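PDB 5ERE: extracellular ligand-binding receptor, which probably senses small solutes, binding 2-oxo-4-methylpentanoic acid (ketoleucine) in its periplasmic-binding-protein portion and cytosine in its tandem PAS-type sensor portion. Local coordinates for residues T173-D178 against A200-Q205; E117-Y122 against V228-S233; Q163-A168 against A187-T192; A156-N161 against A168-T173; F14-V19 against I212-V217. One frame throughout, in Å; residues are numbered along the deposited sequence.

Contact 1: T173-D178 against A200-Q205; sequences TIKARD and AGIKAQ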
# COMPACT_ATOMS: atom_id res chain seq x y z
N THR A 173 21.37 23.55 4.10
CA THR A 173 20.55 23.15 5.23
C THR A 173 20.52 21.64 5.38
O THR A 173 20.64 21.11 6.48
CB THR A 173 19.10 23.62 5.06
OG1 THR A 173 19.07 25.01 4.74
CG2 THR A 173 18.29 23.37 6.33
N ILE A 174 20.38 20.95 4.26
CA ILE A 174 20.15 19.52 4.28
C ILE A 174 21.41 18.74 4.64
O ILE A 174 21.35 17.79 5.44
CB ILE A 174 19.63 19.03 2.91
CG1 ILE A 174 18.13 19.32 2.79
CG2 ILE A 174 19.91 17.52 2.72
CD1 ILE A 174 17.60 19.24 1.36
N LYS A 175 22.52 19.10 4.02
CA LYS A 175 23.78 18.43 4.30
C LYS A 175 24.10 18.57 5.78
O LYS A 175 24.57 17.62 6.41
CB LYS A 175 24.91 19.01 3.46
CG LYS A 175 26.29 18.52 3.89
CD LYS A 175 27.34 18.85 2.85
CE LYS A 175 28.69 19.11 3.48
NZ LYS A 175 29.70 19.55 2.48
N ALA A 176 23.77 19.72 6.34
CA ALA A 176 24.07 20.02 7.74
C ALA A 176 23.21 19.22 8.70
O ALA A 176 23.32 19.41 9.92
CB ALA A 176 23.91 21.51 8.00
N ARG A 177 22.35 18.34 8.19
CA ARG A 177 21.58 17.48 9.08
C ARG A 177 21.96 16.03 8.89
O ARG A 177 21.33 15.14 9.48
CB ARG A 177 20.09 17.67 8.88
CG ARG A 177 19.65 19.10 8.83
CD ARG A 177 19.16 19.61 10.17
NE ARG A 177 18.46 20.88 9.97
CZ ARG A 177 18.94 22.08 10.29
NH1 ARG A 177 20.13 22.22 10.87
NH2 ARG A 177 18.20 23.16 10.05
N ASP A 178 22.98 15.79 8.06
CA ASP A 178 23.56 14.45 7.91
C ASP A 178 22.49 13.39 7.70
O ASP A 178 22.41 12.42 8.46
CB ASP A 178 24.42 14.12 9.13
CG ASP A 178 25.35 15.26 9.50
OD1 ASP A 178 26.36 15.44 8.80
OD2 ASP A 178 25.05 15.99 10.48
N ALA A 200 27.77 18.52 -3.63
CA ALA A 200 27.78 19.23 -2.36
C ALA A 200 28.18 18.31 -1.19
O ALA A 200 28.15 18.74 -0.02
CB ALA A 200 26.41 19.86 -2.11
N GLY A 201 28.56 17.07 -1.50
CA GLY A 201 29.05 16.13 -0.50
C GLY A 201 28.00 15.25 0.15
O GLY A 201 28.33 14.39 0.97
N ILE A 202 26.73 15.44 -0.20
CA ILE A 202 25.65 14.60 0.33
C ILE A 202 25.70 13.20 -0.27
O ILE A 202 25.63 13.02 -1.49
CB ILE A 202 24.27 15.22 0.06
CG1 ILE A 202 24.15 16.54 0.82
CG2 ILE A 202 23.17 14.25 0.48
CD1 ILE A 202 23.12 17.48 0.23
N LYS A 203 25.80 12.21 0.60
CA LYS A 203 26.01 10.83 0.22
C LYS A 203 24.75 9.98 0.48
O LYS A 203 24.74 8.78 0.20
CB LYS A 203 27.21 10.25 0.98
N ALA A 204 23.72 10.62 1.04
CA ALA A 204 22.46 9.96 1.42
C ALA A 204 21.80 9.14 0.29
O ALA A 204 21.97 9.43 -0.89
CB ALA A 204 21.47 11.02 1.95
N GLN A 205 21.08 8.09 0.67
CA GLN A 205 20.25 7.33 -0.29
C GLN A 205 19.19 8.25 -0.87
O GLN A 205 18.44 8.88 -0.11
CB GLN A 205 19.59 6.12 0.38
CG GLN A 205 18.50 5.44 -0.46
CD GLN A 205 19.07 4.62 -1.61
OE1 GLN A 205 19.97 3.80 -1.40
NE2 GLN A 205 18.55 4.83 -2.82

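Contact 2: E117-Y122 against V228-S233; sequences EQLAAY and VYTYPS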
# COMPACT_ATOMS: atom_id res chain seq x y z
N GLU A 117 1.96 5.52 2.07
CA GLU A 117 1.86 4.28 2.85
C GLU A 117 2.81 3.20 2.32
O GLU A 117 3.40 2.44 3.09
CB GLU A 117 0.43 3.73 2.81
CG GLU A 117 -0.40 3.98 4.05
CD GLU A 117 -1.89 4.04 3.76
OE1 GLU A 117 -2.44 3.12 3.06
OE2 GLU A 117 -2.51 5.02 4.23
N GLN A 118 2.95 3.12 1.00
CA GLN A 118 3.84 2.13 0.42
C GLN A 118 5.31 2.55 0.59
O GLN A 118 6.15 1.73 0.98
CB GLN A 118 3.49 1.90 -1.04
CG GLN A 118 2.05 1.33 -1.20
CD GLN A 118 1.73 0.86 -2.61
OE1 GLN A 118 0.90 1.46 -3.32
NE2 GLN A 118 2.39 -0.22 -3.03
N LEU A 119 5.62 3.80 0.26
CA LEU A 119 6.98 4.30 0.37
C LEU A 119 7.51 4.15 1.81
O LEU A 119 8.70 3.88 2.01
CB LEU A 119 7.05 5.77 -0.09
CG LEU A 119 8.40 6.49 -0.09
CD1 LEU A 119 9.34 5.93 -1.12
CD2 LEU A 119 8.21 7.98 -0.35
N ALA A 120 6.61 4.26 2.79
CA ALA A 120 6.95 4.13 4.21
C ALA A 120 7.56 2.79 4.57
O ALA A 120 8.24 2.68 5.58
CB ALA A 120 5.69 4.37 5.09
N ALA A 121 7.30 1.75 3.77
CA ALA A 121 7.87 0.44 4.06
C ALA A 121 9.37 0.44 3.87
O ALA A 121 10.08 -0.33 4.49
CB ALA A 121 7.26 -0.66 3.19
N TYR A 122 9.83 1.28 2.94
CA TYR A 122 11.26 1.43 2.68
C TYR A 122 11.88 2.41 3.68
O TYR A 122 12.92 2.12 4.27
CB TYR A 122 11.47 1.92 1.25
CG TYR A 122 12.91 2.07 0.84
CD1 TYR A 122 13.72 0.95 0.70
CD2 TYR A 122 13.46 3.31 0.57
CE1 TYR A 122 15.04 1.06 0.31
CE2 TYR A 122 14.80 3.44 0.20
CZ TYR A 122 15.58 2.30 0.07
OH TYR A 122 16.90 2.38 -0.32
N VAL A 228 15.84 4.90 -5.20
CA VAL A 228 14.68 4.01 -5.07
C VAL A 228 13.42 4.86 -5.12
O VAL A 228 13.39 5.92 -4.54
CB VAL A 228 14.75 3.19 -3.75
CG1 VAL A 228 13.49 2.33 -3.55
CG2 VAL A 228 15.99 2.30 -3.75
N TYR A 229 12.39 4.43 -5.83
CA TYR A 229 11.14 5.21 -5.84
C TYR A 229 9.90 4.34 -5.98
O TYR A 229 9.97 3.20 -6.45
CB TYR A 229 11.18 6.26 -6.96
CG TYR A 229 11.33 5.65 -8.31
CD1 TYR A 229 12.57 5.22 -8.75
CD2 TYR A 229 10.23 5.49 -9.18
CE1 TYR A 229 12.73 4.64 -9.99
CE2 TYR A 229 10.38 4.93 -10.41
CZ TYR A 229 11.64 4.50 -10.82
OH TYR A 229 11.81 3.93 -12.05
N THR A 230 8.77 4.87 -5.54
CA THR A 230 7.50 4.20 -5.74
C THR A 230 6.93 4.54 -7.10
O THR A 230 7.12 5.65 -7.61
CB THR A 230 6.50 4.55 -4.66
OG1 THR A 230 6.54 5.94 -4.37
CG2 THR A 230 6.80 3.77 -3.41
N TYR A 231 6.26 3.56 -7.72
CA TYR A 231 5.81 3.72 -9.09
C TYR A 231 4.65 2.72 -9.41
O TYR A 231 4.67 1.59 -8.93
CB TYR A 231 6.97 3.49 -10.04
CG TYR A 231 6.71 4.00 -11.42
CD1 TYR A 231 6.82 5.34 -11.71
CD2 TYR A 231 6.36 3.12 -12.44
CE1 TYR A 231 6.55 5.81 -12.97
CE2 TYR A 231 6.10 3.58 -13.71
CZ TYR A 231 6.19 4.91 -13.97
OH TYR A 231 5.93 5.35 -15.23
N PRO A 232 3.66 3.15 -10.20
CA PRO A 232 2.62 2.19 -10.67
C PRO A 232 3.17 0.95 -11.33
O PRO A 232 4.11 1.04 -12.09
CB PRO A 232 1.80 2.99 -11.67
CG PRO A 232 2.07 4.43 -11.32
CD PRO A 232 3.48 4.48 -10.80
N SER A 233 2.60 -0.21 -11.04
CA SER A 233 3.23 -1.45 -11.50
C SER A 233 2.80 -1.98 -12.87
O SER A 233 2.96 -3.17 -13.11
CB SER A 233 2.99 -2.56 -10.49
OG SER A 233 1.69 -3.04 -10.59

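Contact 3: Q163-A168 against A187-T192; sequences QQMDIA and AGEAAT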
# COMPACT_ATOMS: atom_id res chain seq x y z
N GLN A 163 10.79 25.80 -11.60
CA GLN A 163 11.26 26.62 -12.71
C GLN A 163 12.63 27.28 -12.38
O GLN A 163 13.54 27.26 -13.20
CB GLN A 163 10.23 27.70 -13.07
CG GLN A 163 8.98 27.17 -13.85
CD GLN A 163 7.96 26.50 -12.94
OE1 GLN A 163 7.49 25.39 -13.22
NE2 GLN A 163 7.59 27.18 -11.85
N GLN A 164 12.77 27.84 -11.19
CA GLN A 164 14.02 28.55 -10.86
C GLN A 164 15.22 27.63 -10.60
O GLN A 164 16.31 27.88 -11.10
CB GLN A 164 13.78 29.46 -9.64
CG GLN A 164 13.09 30.78 -9.99
CD GLN A 164 13.90 31.64 -10.97
OE1 GLN A 164 15.09 31.40 -11.20
NE2 GLN A 164 13.26 32.67 -11.53
N MSE A 165 15.02 26.56 -9.84
CA MSE A 165 16.06 25.55 -9.53
C MSE A 165 17.24 26.16 -8.76
O MSE A 165 18.40 25.74 -8.89
CB MSE A 165 16.58 24.90 -10.80
CG MSE A 165 15.49 24.05 -11.51
SE MSE A 165 14.67 22.77 -10.27
CE MSE A 165 16.14 21.53 -10.08
N ASP A 166 16.92 27.14 -7.93
CA ASP A 166 17.89 27.64 -6.97
C ASP A 166 17.80 26.82 -5.69
O ASP A 166 16.94 27.09 -4.86
CB ASP A 166 17.64 29.11 -6.68
CG ASP A 166 18.77 29.72 -5.86
OD1 ASP A 166 19.77 29.00 -5.62
OD2 ASP A 166 18.66 30.90 -5.48
N ILE A 167 18.68 25.83 -5.54
CA ILE A 167 18.61 24.88 -4.43
C ILE A 167 19.87 24.80 -3.55
O ILE A 167 19.93 23.97 -2.65
CB ILE A 167 18.32 23.47 -4.95
CG1 ILE A 167 19.35 23.08 -6.00
CG2 ILE A 167 16.90 23.40 -5.54
CD1 ILE A 167 19.34 21.61 -6.35
N ALA A 168 20.86 25.65 -3.82
CA ALA A 168 22.13 25.63 -3.08
C ALA A 168 21.93 25.78 -1.57
O ALA A 168 22.58 25.10 -0.77
CB ALA A 168 23.07 26.71 -3.59
N ALA A 187 9.84 15.69 -10.30
CA ALA A 187 9.80 14.99 -11.57
C ALA A 187 11.22 15.01 -12.16
O ALA A 187 12.19 14.74 -11.44
CB ALA A 187 8.75 15.63 -12.51
N GLY A 188 11.36 15.32 -13.44
CA GLY A 188 12.65 15.15 -14.12
C GLY A 188 13.79 16.02 -13.56
O GLY A 188 14.95 15.68 -13.74
N GLU A 189 13.44 17.13 -12.90
CA GLU A 189 14.42 18.09 -12.38
C GLU A 189 15.28 17.43 -11.29
O GLU A 189 16.31 17.98 -10.87
CB GLU A 189 13.74 19.38 -11.83
CG GLU A 189 12.93 19.20 -10.52
CD GLU A 189 11.48 18.74 -10.77
OE1 GLU A 189 11.20 18.35 -11.89
OE2 GLU A 189 10.65 18.82 -9.83
N ALA A 190 14.85 16.27 -10.83
CA ALA A 190 15.61 15.48 -9.88
C ALA A 190 17.00 15.12 -10.38
O ALA A 190 17.86 14.87 -9.56
CB ALA A 190 14.87 14.21 -9.52
N ALA A 191 17.24 15.06 -11.68
CA ALA A 191 18.58 14.76 -12.18
C ALA A 191 19.58 15.89 -11.84
O ALA A 191 20.76 15.64 -11.61
CB ALA A 191 18.56 14.51 -13.67
N THR A 192 19.10 17.12 -11.82
CA THR A 192 19.90 18.27 -11.42
C THR A 192 20.07 18.34 -9.91
O THR A 192 21.18 18.59 -9.39
CB THR A 192 19.28 19.57 -11.94
OG1 THR A 192 19.36 19.57 -13.37
CG2 THR A 192 20.00 20.82 -11.39

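Contact 4: A156-N161 against A168-T173; sequences AAQEYN and AAQLAT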
# COMPACT_ATOMS: atom_id res chain seq x y z
N ALA A 156 14.63 17.49 8.21
CA ALA A 156 14.67 18.65 7.32
C ALA A 156 13.57 18.54 6.26
O ALA A 156 13.36 17.47 5.70
CB ALA A 156 16.03 18.76 6.66
N ALA A 157 12.90 19.66 5.99
CA ALA A 157 11.81 19.72 5.01
C ALA A 157 11.93 21.00 4.20
O ALA A 157 11.45 22.05 4.61
CB ALA A 157 10.46 19.65 5.71
N GLN A 158 12.60 20.90 3.05
CA GLN A 158 12.93 22.05 2.22
C GLN A 158 12.10 22.05 0.93
O GLN A 158 11.82 20.99 0.37
CB GLN A 158 14.42 22.03 1.87
CG GLN A 158 15.37 22.24 3.06
CD GLN A 158 15.21 23.62 3.69
OE1 GLN A 158 15.65 24.62 3.13
NE2 GLN A 158 14.55 23.67 4.85
N GLU A 159 11.71 23.24 0.47
CA GLU A 159 10.97 23.40 -0.77
C GLU A 159 11.83 24.05 -1.85
O GLU A 159 12.86 24.65 -1.55
CB GLU A 159 9.71 24.22 -0.52
CG GLU A 159 8.72 23.53 0.42
CD GLU A 159 7.53 24.41 0.79
OE1 GLU A 159 7.59 25.64 0.56
OE2 GLU A 159 6.54 23.86 1.34
N TYR A 160 11.41 23.93 -3.11
CA TYR A 160 12.06 24.64 -4.21
C TYR A 160 11.10 24.93 -5.36
O TYR A 160 10.21 24.12 -5.68
CB TYR A 160 13.26 23.86 -4.76
CG TYR A 160 12.85 22.58 -5.45
CD1 TYR A 160 12.59 21.43 -4.72
CD2 TYR A 160 12.72 22.52 -6.84
CE1 TYR A 160 12.22 20.26 -5.34
CE2 TYR A 160 12.33 21.35 -7.48
CZ TYR A 160 12.07 20.23 -6.72
OH TYR A 160 11.69 19.05 -7.33
N ASN A 161 11.31 26.08 -6.00
CA ASN A 161 10.64 26.41 -7.24
C ASN A 161 11.23 25.60 -8.40
O ASN A 161 12.41 25.76 -8.72
CB ASN A 161 10.78 27.90 -7.51
CG ASN A 161 9.94 28.34 -8.69
OD1 ASN A 161 10.35 28.19 -9.84
ND2 ASN A 161 8.76 28.86 -8.41
N ALA A 168 20.86 25.65 -3.82
CA ALA A 168 22.13 25.63 -3.08
C ALA A 168 21.93 25.78 -1.57
O ALA A 168 22.58 25.10 -0.77
CB ALA A 168 23.07 26.71 -3.59
N ALA A 169 21.03 26.68 -1.19
CA ALA A 169 20.67 26.89 0.21
C ALA A 169 20.03 25.68 0.85
O ALA A 169 20.46 25.23 1.93
CB ALA A 169 19.74 28.07 0.34
N GLN A 170 18.97 25.17 0.21
CA GLN A 170 18.21 24.07 0.75
C GLN A 170 19.11 22.87 0.94
O GLN A 170 18.99 22.16 1.93
CB GLN A 170 17.04 23.69 -0.18
CG GLN A 170 16.05 24.80 -0.40
CD GLN A 170 16.44 25.69 -1.57
OE1 GLN A 170 17.61 26.06 -1.76
NE2 GLN A 170 15.45 26.04 -2.38
N LEU A 171 20.00 22.67 -0.03
CA LEU A 171 20.95 21.56 -0.00
C LEU A 171 22.00 21.79 1.10
O LEU A 171 22.55 20.83 1.64
CB LEU A 171 21.63 21.41 -1.37
CG LEU A 171 20.92 20.74 -2.56
CD1 LEU A 171 21.77 20.90 -3.80
CD2 LEU A 171 20.61 19.26 -2.32
N ALA A 172 22.26 23.06 1.45
CA ALA A 172 23.21 23.37 2.54
C ALA A 172 22.57 23.02 3.87
O ALA A 172 23.15 22.27 4.66
CB ALA A 172 23.64 24.84 2.50
N THR A 173 21.37 23.55 4.10
CA THR A 173 20.55 23.15 5.23
C THR A 173 20.52 21.64 5.38
O THR A 173 20.64 21.11 6.48
CB THR A 173 19.10 23.62 5.06
OG1 THR A 173 19.07 25.01 4.74
CG2 THR A 173 18.29 23.37 6.33

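Contact 5: F14-V19 against I212-V217; sequences FEDIAV and IQRAEV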
# COMPACT_ATOMS: atom_id res chain seq x y z
N PHE A 14 7.49 21.39 -16.12
CA PHE A 14 6.96 20.06 -16.48
C PHE A 14 6.49 20.01 -17.93
O PHE A 14 5.62 19.20 -18.31
CB PHE A 14 5.88 19.70 -15.47
CG PHE A 14 6.32 19.97 -14.04
CD1 PHE A 14 7.34 19.22 -13.49
CD2 PHE A 14 5.75 20.99 -13.28
CE1 PHE A 14 7.80 19.47 -12.19
CE2 PHE A 14 6.20 21.26 -11.96
CZ PHE A 14 7.22 20.49 -11.42
N GLU A 15 7.15 20.82 -18.75
CA GLU A 15 6.94 20.88 -20.19
C GLU A 15 6.96 19.48 -20.80
O GLU A 15 6.08 19.14 -21.59
CB GLU A 15 8.00 21.77 -20.87
CG GLU A 15 7.73 22.06 -22.34
CD GLU A 15 8.69 23.09 -22.92
OE1 GLU A 15 9.85 23.14 -22.46
OE2 GLU A 15 8.26 23.85 -23.82
N ASP A 16 7.94 18.66 -20.39
CA ASP A 16 8.14 17.34 -20.98
C ASP A 16 6.97 16.40 -20.69
O ASP A 16 6.58 15.63 -21.55
CB ASP A 16 9.47 16.72 -20.50
CG ASP A 16 9.41 16.21 -19.06
OD1 ASP A 16 9.08 17.00 -18.14
OD2 ASP A 16 9.71 15.01 -18.82
N ILE A 17 6.43 16.48 -19.49
CA ILE A 17 5.26 15.69 -19.10
C ILE A 17 4.06 16.14 -19.93
O ILE A 17 3.31 15.31 -20.48
CB ILE A 17 5.00 15.84 -17.58
CG1 ILE A 17 6.04 15.01 -16.81
CG2 ILE A 17 3.56 15.44 -17.17
CD1 ILE A 17 6.24 15.48 -15.37
N ALA A 18 3.91 17.45 -20.04
CA ALA A 18 2.85 18.03 -20.83
C ALA A 18 2.90 17.57 -22.28
O ALA A 18 1.88 17.22 -22.81
CB ALA A 18 2.89 19.54 -20.78
N VAL A 19 4.08 17.55 -22.91
CA VAL A 19 4.19 17.12 -24.29
C VAL A 19 3.92 15.62 -24.42
O VAL A 19 3.33 15.19 -25.41
CB VAL A 19 5.60 17.44 -24.89
CG1 VAL A 19 5.81 16.76 -26.23
CG2 VAL A 19 5.78 18.96 -25.07
N ILE A 212 9.11 10.85 -10.82
CA ILE A 212 10.57 10.93 -11.02
C ILE A 212 11.09 10.03 -12.16
O ILE A 212 12.22 10.18 -12.62
CB ILE A 212 11.29 10.60 -9.68
CG1 ILE A 212 12.68 11.25 -9.62
CG2 ILE A 212 11.41 9.12 -9.48
CD1 ILE A 212 13.25 11.27 -8.21
N GLN A 213 10.25 9.13 -12.68
CA GLN A 213 10.73 8.20 -13.72
C GLN A 213 10.71 8.86 -15.09
O GLN A 213 9.85 8.59 -15.92
CB GLN A 213 9.90 6.90 -13.76
CG GLN A 213 10.52 5.86 -14.72
CD GLN A 213 9.74 4.56 -14.80
OE1 GLN A 213 9.78 3.74 -13.89
NE2 GLN A 213 9.00 4.37 -15.90
N ARG A 214 11.69 9.73 -15.33
CA ARG A 214 11.81 10.47 -16.58
C ARG A 214 13.20 10.21 -17.18
O ARG A 214 14.15 9.91 -16.44
CB ARG A 214 11.58 11.98 -16.35
CG ARG A 214 10.40 12.36 -15.47
CD ARG A 214 9.05 11.96 -16.11
NE ARG A 214 8.92 12.42 -17.49
CZ ARG A 214 7.96 12.04 -18.33
NH1 ARG A 214 7.03 11.18 -17.94
NH2 ARG A 214 7.93 12.52 -19.57
N ALA A 215 13.32 10.34 -18.50
CA ALA A 215 14.54 9.97 -19.20
C ALA A 215 15.74 10.78 -18.69
O ALA A 215 16.84 10.27 -18.58
CB ALA A 215 14.36 10.17 -20.69
N GLU A 216 15.50 12.03 -18.36
CA GLU A 216 16.52 12.92 -17.82
C GLU A 216 17.19 12.29 -16.59
O GLU A 216 18.42 12.31 -16.43
CB GLU A 216 15.84 14.25 -17.48
CG GLU A 216 16.66 15.30 -16.77
CD GLU A 216 15.85 16.59 -16.58
OE1 GLU A 216 14.64 16.60 -16.93
OE2 GLU A 216 16.43 17.59 -16.10
N VAL A 217 16.37 11.66 -15.76
CA VAL A 217 16.83 11.08 -14.52
C VAL A 217 17.73 9.88 -14.81
O VAL A 217 18.76 9.70 -14.17
CB VAL A 217 15.62 10.72 -13.61
CG1 VAL A 217 16.02 9.79 -12.48
CG2 VAL A 217 15.03 11.99 -13.04

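Contact 1: T173-D178 against A200-Q205
Lys175 and Ile202 bring the two backbones together, their CA atoms 5.8 Å apart, where the last turn of helix 168-175 passes the loop running from helix 190-199 into strand 205-208. The lysine does two jobs at once. With CG anti to its own backbone N (chi1 170°) its aliphatic chain reaches across to the end of the other helix, where NZ donates a hydrogen bond to Ala200 O (3.1 Å). The ammonium group approaches that carbonyl at a C=O...N angle of 148°, tilted from the carbonyl plane. Lower down, Lys175 CB rests on Ile202 CG1 at 3.7 Å. The same branch runs on past it: Ile202 CD1 meets Ile174 CG2 at 4.1 Å, the two isoleucines crossing at about a right angle. Beyond them Ile174 packs on Ala130 and Leu132 of strand 129-134. Were Ile202 cut back to an alanine, the side chain would no longer reach Ile174 CG2, and a gap is likely to open beside it and Lys175 CB. Gly201 fits its place in two ways, for its positive phi calls for glycine, and a CB there would sit about 3.2 Å from Lys175 NZ. Arg198 steadies the loop by donating to the carbonyls of Ile202 and Ala204. The example is a Schellman motif closing one helix of an alpha/beta lobe, with the neighbouring helix on the same sheet supplying a lysine to the closing turn.

Contact 2: E117-Y122 against V228-S233
Tyr122 and Val228 meet through a CH-pi contact: Val228 CG1 stands 4.1 Å from the centroid of the Tyr122 ring and only 8° off the ring normal, squarely over one face. Both torsions serve this pose. Tyr122 swings its ring anti to the backbone N (chi1 -178°), and Val228 does the same with CG1, which leaves CG2 to reach along the ring toward the phenol end, 3.5 Å from Tyr122 OH. The ring also meets the rings of Phe126 and Phe323, so the valine is one wall of an aromatic cluster. Helix 112-123 here lies against the sheet of the second lobe of the binding-protein fold, its segment running at 151° to strand 228-232 with 8.7 Å between the axes; this is helix-on-sheet packing, and Leu119 and Tyr122 also touch Val207 of the adjoining strand 205-208. One turn back along the helix the partner is Thr230. Its methyl CG2 does the touching, 3.8 Å from Leu119 CA and 3.9 Å from Leu119 CB, while Leu119 CD1 closes on the same methyl at 4.0 Å; the two side chains cross at about a right angle. Thr230 OG1 turns to a different task and hydrogen-bonds to Glu115 OE2 at the start of the same helix. Gln118 grazes the threonine methyl with CB, and its NE2 donates to Tyr308 O on strand 304-314.

Contact 3: Q163-A168 against A187-T192
Met165 and Glu189 form a small van der Waals contact between two loop regions of the second lobe: the link from strand 154-160 to helix 168-175, and the turn that leads into helix 190-199. Met165 is present as selenomethionine, and its end does almost all the touching. SE lies 3.8 Å from Glu189 CB, and CE comes 3.7 Å from the same CB and 3.6 Å from Glu189 O, so the methyl group sits against both side chain and backbone of one residue. It also reaches the helix proper, where Thr192 CG2 is 4.1 Å from CE. Bends at chi2 (-53°) and chi3 (-72°) curl the chain so that CE comes against Glu189 and Thr192. Met165 and Glu189 cross at about a right angle, and of the glutamate side chain CB and CG do the touching. Its carboxylate is turned elsewhere: a further bend at chi2 (-86°) carries OE2 to Tyr160 OH, with which it is hydrogen-bonded, and to a weak bond from Ala187 N. That weak bond stays within the type I turn from Ala187 to Ala190, which is closed by Ala190 N to Ala187 O, so a buried acid is tied both to the strand beside it and to its own turn. The glutamate also packs on Phe14 of the ketoleucine pocket, which makes it a neighbour of that site. Around this point Met165 and Ile167, the latter at the N-cap of helix 168-175, both lean on Tyr160 of strand 154-160 and on Ile193 of helix 190-199.

Contact 4: A156-N161 against A168-T173
Gln158 overlaps Gln170 along its aliphatic part, CB against CB at 3.7 Å, and folds its amide over the helix. Bent at chi2 (-64°), it sets OE1 3.5 Å from Gln170 CA, while its amide carbon and nitrogen lie beside the methyl of Thr173, NE2 at 4.0 Å from CG2. The two glutamine amides are almost perpendicular and do not pair. Instead Gln170 turns at its own chi2 (88°) and sends NE2 to Glu159 O, a hydrogen bond of 3.1 Å with an N-H...O angle of 164°. The fit is flat on both sides, for the donor lies in the carbonyl plane and the acceptor is in the amide plane. NE2 also donates to Asp166 O, so one side-chain nitrogen joins the strand to the loop before the helix. With a leucine in place of Gln170, Glu159 O and Asp166 O would probably lose their shared donor. Thr173 OG1 is spoken for as well: it donates to Ala169 O, from above the carbonyl plane. The segments 156-160 and 168-173 run nearly antiparallel, their axes 8.6 Å apart; they belong to strand 154-160 and helix 168-175, the first two elements of a beta-alpha-beta crossover to strand 181-185. Ala156, Gln158 and Tyr160 pair by backbone bonds with strand 129-134 and, at its end, Asp135; Glu159 O is met by a side chain, which implies that the helix supplies polar pairing to the strand's outer edge.

Contact 5: F14-V19 against I212-V217
Asp16 and Arg214 are joined by a salt bridge in which a single carboxylate oxygen takes two donors. Arg214 NE gives the better bond to Asp16 OD2, at 3.0 Å with an N-H...O angle of 140°; NH2 adds a weak one to the same oxygen at 3.2 Å. The contact crosses the cleft of the two-lobed periplasmic binding protein fold: helix 15-32 follows the first strand of one lobe, whereas segment 212-217 follows strand 205-208 of the other, and a bridge between them is consistent with the lobes being closed on the bound ketoleucine. OD2 is approached on its syn side, yet the carboxylate and guanidinium planes stand 72° apart: one oxygen is shared by NE and NH2 at that edge of the guanidinium, unlike the coplanar pairing that uses both oxygens. NH2 has a second anionic partner, Glu20 OE1 one turn further along the helix, so two acids of the same helix share it. Glu216 OE1 lies 5.5 Å from Asp16 OD2, a like charge that may slightly raise the aspartate's tendency to hold a proton. Outward from the charges the contact becomes apolar. Phe255 of the ligand pocket packs on both Ile17 and Arg214, and Ile17 itself comes within about 4 Å of the ketoleucine at the nearest atoms. Bent at chi2 and chi3, the arginine presents one guanidinium face to the isoleucine, the two side chains crossing at about a right angle: Ile17 CG1 lies over the centre of that face, 3.8 Å from Arg214 CZ.

How the contacts relate
Contacts 1, 3 and 4 are neighbours in one lobe: contacts 1 and 4 share helix 168-175, and contact 3 holds the loop leading into it. Contact 4 lies at the surface and is largely polar; contacts 1 and 3, partly buried, rely more on aliphatic or selenomethionine packing. Contact 2 is buried and apolar, its aromatic face packed against the same sheet that contact 4 reaches from another strand; Gln205 of contact 1 touches its Tyr122. Contact 5, also buried, differs in joining the two lobes and in using charge. Contact 2 meets it where Tyr229 OH probably hydrogen-bonds Gln213 OE1, and contact 3 meets it through Glu189 against Phe14.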